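Local coordinates for protein C-domain type II peptide synthetase (Streptomyces globisporus, PDB 4ZNM) that belongs to the condensation-domain family of nonribosomal peptide synthetases, as a type II protein with the fold of the CoA-dependent acyltransferase clan, at residues 230-233 with 234-238; 348-351 with 352-356. All coordinates share one frame; numbering follows the deposited sequence.

Contact 1 of 2, residues 230-233 with 234-238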
ATOM      1  N   THR A 230     -11.115 -16.331 -11.249  1.00 31.34           N
ATOM      2  CA  THR A 230     -10.556 -15.482 -12.282  1.00 29.11           C
ATOM      3  C   THR A 230     -11.235 -15.715 -13.613  1.00 28.11           C
ATOM      4  O   THR A 230     -11.845 -16.750 -13.828  1.00 28.54           O
ATOM      5  CB  THR A 230      -9.073 -15.721 -12.436  1.00 25.20           C
ATOM      6  OG1 THR A 230      -8.819 -17.125 -12.594  1.00 28.68           O
ATOM      7  CG2 THR A 230      -8.328 -15.210 -11.207  1.00 28.20           C
ATOM      8  N   ASP A 231     -11.120 -14.729 -14.500  1.00 28.43           N
ATOM      9  CA  ASP A 231     -11.665 -14.828 -15.856  1.00 27.69           C
ATOM     10  C   ASP A 231     -10.746 -15.615 -16.758  1.00 30.54           C
ATOM     11  O   ASP A 231     -11.209 -16.243 -17.689  1.00 31.20           O
ATOM     12  CB  ASP A 231     -11.871 -13.451 -16.483  1.00 32.67           C
ATOM     13  CG  ASP A 231     -12.893 -12.611 -15.744  1.00 33.40           C
ATOM     14  OD1 ASP A 231     -13.878 -13.198 -15.261  1.00 36.03           O
ATOM     15  OD2 ASP A 231     -12.710 -11.356 -15.670  1.00 30.03           O
ATOM     16  N   ILE A 232      -9.444 -15.551 -16.487  1.00 27.20           N
ATOM     17  CA  ILE A 232      -8.451 -16.190 -17.322  1.00 25.34           C
ATOM     18  C   ILE A 232      -7.596 -17.053 -16.401  1.00 26.84           C
ATOM     19  O   ILE A 232      -7.078 -16.558 -15.368  1.00 24.25           O
ATOM     20  CB  ILE A 232      -7.587 -15.154 -18.091  1.00 27.17           C
ATOM     21  CG1 ILE A 232      -8.468 -14.192 -18.909  1.00 28.13           C
ATOM     22  CG2 ILE A 232      -6.617 -15.881 -19.000  1.00 28.23           C
ATOM     23  CD1 ILE A 232      -7.776 -12.870 -19.268  1.00 31.02           C
ATOM     24  N   PRO A 233      -7.434 -18.338 -16.753  1.00 31.41           N
ATOM     25  CA  PRO A 233      -6.649 -19.200 -15.869  1.00 29.79           C
ATOM     26  C   PRO A 233      -5.166 -18.927 -15.896  1.00 31.33           C
ATOM     27  O   PRO A 233      -4.594 -18.435 -16.865  1.00 34.32           O
ATOM     28  CB  PRO A 233      -6.928 -20.605 -16.399  1.00 31.09           C
ATOM     29  CG  PRO A 233      -7.272 -20.423 -17.821  1.00 34.64           C
ATOM     30  CD  PRO A 233      -8.016 -19.091 -17.874  1.00 27.53           C
ATOM     31  N   ARG A 234      -4.558 -19.251 -14.772  1.00 28.71           N
ATOM     32  CA  ARG A 234      -3.135 -19.205 -14.597  1.00 30.48           C
ATOM     33  C   ARG A 234      -2.432 -19.899 -15.765  1.00 31.65           C
ATOM     34  O   ARG A 234      -1.499 -19.351 -16.340  1.00 32.17           O
ATOM     35  CB  ARG A 234      -2.804 -19.861 -13.240  1.00 35.02           C
ATOM     36  CG  ARG A 234      -1.408 -19.588 -12.738  1.00 34.79           C
ATOM     37  CD  ARG A 234      -1.177 -20.288 -11.352  1.00 33.49           C
ATOM     38  NE  ARG A 234       0.042 -19.769 -10.758  1.00 40.61           N
ATOM     39  CZ  ARG A 234       0.094 -18.671 -10.016  1.00 45.34           C
ATOM     40  NH1 ARG A 234       1.262 -18.253  -9.543  1.00 51.38           N
ATOM     41  NH2 ARG A 234      -1.018 -17.993  -9.740  1.00 51.54           N
ATOM     42  N   SER A 235      -2.912 -21.087 -16.136  1.00 35.76           N
ATOM     43  CA  SER A 235      -2.285 -21.886 -17.206  1.00 33.42           C
ATOM     44  C   SER A 235      -2.351 -21.249 -18.612  1.00 34.10           C
ATOM     45  O   SER A 235      -1.641 -21.671 -19.507  1.00 31.55           O
ATOM     46  CB  SER A 235      -2.917 -23.295 -17.265  1.00 34.82           C
ATOM     47  OG  SER A 235      -4.330 -23.225 -17.462  1.00 39.41           O
ATOM     48  N   ALA A 236      -3.169 -20.225 -18.821  1.00 29.31           N
ATOM     49  CA  ALA A 236      -3.181 -19.590 -20.134  1.00 35.67           C
ATOM     50  C   ALA A 236      -1.850 -18.862 -20.357  1.00 35.93           C
ATOM     51  O   ALA A 236      -1.479 -18.566 -21.486  1.00 39.16           O
ATOM     52  CB  ALA A 236      -4.348 -18.629 -20.263  1.00 36.60           C
ATOM     53  N   GLY A 237      -1.131 -18.566 -19.279  1.00 36.26           N
ATOM     54  CA  GLY A 237       0.189 -17.960 -19.426  1.00 42.20           C
ATOM     55  C   GLY A 237       0.262 -16.605 -20.122  1.00 37.16           C
ATOM     56  O   GLY A 237       1.264 -16.293 -20.778  1.00 39.80           O
ATOM     57  N   LEU A 238      -0.779 -15.783 -19.980  1.00 33.39           N
ATOM     58  CA  LEU A 238      -0.729 -14.430 -20.530  1.00 34.99           C
ATOM     59  C   LEU A 238       0.349 -13.627 -19.815  1.00 30.61           C
ATOM     60  O   LEU A 238       0.660 -13.895 -18.659  1.00 28.12           O
ATOM     61  CB  LEU A 238      -2.085 -13.717 -20.406  1.00 33.27           C
ATOM     62  CG  LEU A 238      -3.275 -14.337 -21.152  1.00 44.62           C
ATOM     63  CD1 LEU A 238      -4.404 -13.334 -21.278  1.00 44.65           C
ATOM     64  CD2 LEU A 238      -2.889 -14.866 -22.515  1.00 57.30           C
TER
HETATM   65  O   HOH W   1      -3.085 -16.159 -17.782  1.00 27.60           O

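Contact 2 of 2, residues 348-351 with 352-356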
ATOM      1  N   SER A 348       5.709 -14.687   7.114  1.00 30.09           N
ATOM      2  CA  SER A 348       6.623 -15.730   6.650  1.00 35.81           C
ATOM      3  C   SER A 348       6.944 -16.728   7.775  1.00 36.68           C
ATOM      4  O   SER A 348       7.251 -17.891   7.506  1.00 34.53           O
ATOM      5  CB  SER A 348       7.919 -15.114   6.100  1.00 36.02           C
ATOM      6  OG  SER A 348       8.652 -14.526   7.156  1.00 34.34           O
ATOM      7  N   ARG A 349       6.818 -16.287   9.023  1.00 35.52           N
ATOM      8  CA  ARG A 349       6.949 -17.166  10.189  1.00 40.31           C
ATOM      9  C   ARG A 349       5.640 -17.847  10.613  1.00 40.33           C
ATOM     10  O   ARG A 349       5.647 -18.900  11.251  1.00 43.68           O
ATOM     11  CB  ARG A 349       7.499 -16.368  11.387  1.00 40.92           C
ATOM     12  CG  ARG A 349       8.977 -15.990  11.258  1.00 53.42           C
ATOM     13  CD  ARG A 349       9.900 -17.216  11.196  1.00 62.30           C
ATOM     14  NE  ARG A 349      11.280 -16.846  10.867  1.00 66.34           N
ATOM     15  CZ  ARG A 349      12.223 -16.555  11.762  1.00 64.61           C
ATOM     16  NH1 ARG A 349      13.446 -16.228  11.351  1.00 64.29           N
ATOM     17  NH2 ARG A 349      11.949 -16.580  13.064  1.00 64.96           N
ATOM     18  N   LEU A 350       4.520 -17.225  10.290  1.00 36.28           N
ATOM     19  CA  LEU A 350       3.227 -17.784  10.645  1.00 31.09           C
ATOM     20  C   LEU A 350       2.828 -18.902   9.676  1.00 36.63           C
ATOM     21  O   LEU A 350       2.331 -19.922  10.093  1.00 33.50           O
ATOM     22  CB  LEU A 350       2.162 -16.694  10.648  1.00 30.76           C
ATOM     23  CG  LEU A 350       0.697 -17.143  10.690  1.00 29.60           C
ATOM     24  CD1 LEU A 350       0.485 -18.044  11.888  1.00 40.03           C
ATOM     25  CD2 LEU A 350      -0.261 -15.975  10.745  1.00 40.07           C
ATOM     26  N   ILE A 351       3.036 -18.708   8.380  1.00 28.15           N
ATOM     27  CA  ILE A 351       2.420 -19.586   7.395  1.00 30.35           C
ATOM     28  C   ILE A 351       2.885 -21.058   7.521  1.00 30.89           C
ATOM     29  O   ILE A 351       2.095 -21.963   7.293  1.00 34.89           O
ATOM     30  CB  ILE A 351       2.643 -19.046   5.965  1.00 28.63           C
ATOM     31  CG1 ILE A 351       1.972 -19.950   4.951  1.00 36.42           C
ATOM     32  CG2 ILE A 351       4.108 -18.886   5.643  1.00 30.14           C
ATOM     33  CD1 ILE A 351       0.494 -19.838   4.947  1.00 32.83           C
ATOM     34  N   PRO A 352       4.142 -21.307   7.919  1.00 35.38           N
ATOM     35  CA  PRO A 352       4.497 -22.728   8.038  1.00 37.06           C
ATOM     36  C   PRO A 352       3.693 -23.434   9.133  1.00 41.11           C
ATOM     37  O   PRO A 352       3.599 -24.653   9.107  1.00 41.42           O
ATOM     38  CB  PRO A 352       5.997 -22.700   8.393  1.00 37.17           C
ATOM     39  CG  PRO A 352       6.452 -21.303   8.103  1.00 38.83           C
ATOM     40  CD  PRO A 352       5.244 -20.442   8.354  1.00 36.90           C
ATOM     41  N   GLU A 353       3.121 -22.671  10.064  1.00 37.52           N
ATOM     42  CA  GLU A 353       2.281 -23.213  11.132  1.00 35.76           C
ATOM     43  C   GLU A 353       0.889 -23.577  10.636  1.00 38.17           C
ATOM     44  O   GLU A 353       0.224 -24.416  11.218  1.00 34.61           O
ATOM     45  CB  GLU A 353       2.149 -22.208  12.284  1.00 39.45           C
ATOM     46  CG  GLU A 353       3.481 -21.834  12.932  1.00 53.87           C
ATOM     47  CD  GLU A 353       4.147 -23.006  13.644  1.00 63.39           C
ATOM     48  OE1 GLU A 353       3.481 -23.673  14.472  1.00 71.83           O
ATOM     49  OE2 GLU A 353       5.338 -23.262  13.371  1.00 57.94           O
ATOM     50  N   VAL A 354       0.458 -22.922   9.569  1.00 32.77           N
ATOM     51  CA  VAL A 354      -0.852 -23.143   8.968  1.00 33.30           C
ATOM     52  C   VAL A 354      -0.662 -23.307   7.450  1.00 33.36           C
ATOM     53  O   VAL A 354      -1.136 -22.476   6.655  1.00 28.57           O
ATOM     54  CB  VAL A 354      -1.811 -21.983   9.293  1.00 35.68           C
ATOM     55  CG1 VAL A 354      -2.197 -22.030  10.726  1.00 41.18           C
ATOM     56  CG2 VAL A 354      -1.153 -20.630   9.004  1.00 41.26           C
ATOM     57  N   PRO A 355       0.008 -24.398   7.037  1.00 30.84           N
ATOM     58  CA  PRO A 355       0.582 -24.455   5.690  1.00 31.10           C
ATOM     59  C   PRO A 355      -0.405 -24.602   4.534  1.00 45.42           C
ATOM     60  O   PRO A 355       0.058 -24.485   3.395  1.00 43.34           O
ATOM     61  CB  PRO A 355       1.521 -25.669   5.760  1.00 32.73           C
ATOM     62  CG  PRO A 355       0.979 -26.510   6.835  1.00 36.44           C
ATOM     63  CD  PRO A 355       0.414 -25.547   7.852  1.00 31.93           C
ATOM     64  N   GLU A 356      -1.699 -24.805   4.797  1.00 34.64           N
ATOM     65  CA  GLU A 356      -2.684 -24.922   3.711  1.00 37.14           C
ATOM     66  C   GLU A 356      -3.508 -23.633   3.543  1.00 33.46           C
ATOM     67  O   GLU A 356      -4.368 -23.554   2.671  1.00 33.74           O
ATOM     68  CB  GLU A 356      -3.629 -26.114   3.944  1.00 43.77           C
ATOM     69  CG  GLU A 356      -2.955 -27.495   4.071  1.00 54.65           C
ATOM     70  CD  GLU A 356      -2.174 -27.926   2.837  1.00 66.58           C
ATOM     71  OE1 GLU A 356      -2.454 -27.421   1.733  1.00 61.19           O
ATOM     72  OE2 GLU A 356      -1.270 -28.777   2.967  1.00 82.10           O
TER

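Contact 1 of 2, residues 230-233 with 234-238
A short 3-10 turn, residues 234-236, interrupts the loop between strand 227-229 and strand 242-249 of the five-stranded mixed sheet in this condensation-domain fold. Pro233 leads into the turn, and its carbonyl closes it. Ala236 N donates to Pro233 O at 3.0 Å, and the N-H...O angle is 154°. The donor stands well above the carbonyl plane, consistent with a tight i to i+3 turn. A second bond of the same spacing follows, from Gly237 N to Arg234 O at 3.1 Å. Gly237 has a positive phi, 61°, which glycine adopts more readily than other residues, and the chain leaves the turn there.

Pro233 O has a further partner. A water donates to it at 2.9 Å and accepts from Leu238 N at 3.2 Å, so the water bridges the entry of the turn to the residue beyond Gly237. Two bonds therefore grip this carbonyl oxygen.

Apolar side chains meet on the surface beside the turn. Ile232 has CG2 anti to its backbone N, and this methyl lies 3.8 Å from Ala236 CB. The Ala236 methyl also lies near Pro233 CG. Ser235 OG lies beside the CB-CG edge of the Pro233 ring, 3.8 Å from Pro233 CB.

The polar groups hold the loop to its surroundings. Arg234 runs extended from CG to NE, away from the apolar patch, and its NH1 forms a salt bridge with Asp408. Asp364 OD1 accepts from Ser235 N, and Ile232 O accepts from Arg432 NE. At the far end of the patch the side chains of Ile232 and Leu238 cross at about a right angle, with Ile232 CD1 4.0 Å from Leu238 CD1.

Contact 2 of 2, residues 348-351 with 352-356
Two successive i to i+3 backbone bonds join 348-351 to 352-356: Glu353 N donates to Leu350 O at 2.9 Å, and Val354 N to Ile351 O at 3.0 Å. Both are bent, with N-H...O angles of 143° and 137°. Pro352 has no N-H to offer, but its ring sits on the last turn. Its CD lies 3.3 Å from Arg349 O and is also close to Ser348 O.

The side chain of Ile351 crosses the Pro352 ring at about a right angle. CG2 of Ile351 is flanked by both backbone neighbours of CA, and there the methyl comes to 3.3 Å from Pro352 CD, tighter than usual carbon packing. The other branch, CG1, is trans to the backbone N (chi1 -179°), and the next torsion turns Ile351 CD1 to 3.5 Å from Val354 O.

The turn follows on from helix 347-350 as a 3-10 segment and passes into the loop before strand 366-373. Pro355, also without an N-H, sends a CA-H...O contact to Ile351 O. Beside the turn, Leu350 CD1 packs on Val354 CG2 at 4.2 Å. Glu353 bends at chi2, with CB and CG beside Leu350 O, and its OE1 forms a salt bridge with Arg217. On the helix, Ser348 OG is hydrogen-bonded to Glu25 OE1.

From the N terminus, contact 1 comes first. It closes a small turn in the loop that leaves strand 227-229 and leads to strand 242-249, the two outermost strands of the five-stranded sheet. More than a hundred residues later, contact 2 closes the turn that follows helix 347-350, in the loop that enters strand 366-373. The two are in series: neither nests in the other and they do not cross. The centres of contact 1 and contact 2 are about 26 Å apart, and the nearest atoms of contact 1 and contact 2 about 14 Å apart. The sheet still relates them, because strand 366-373, which follows contact 2, pairs antiparallel with strand 227-229, which precedes contact 1.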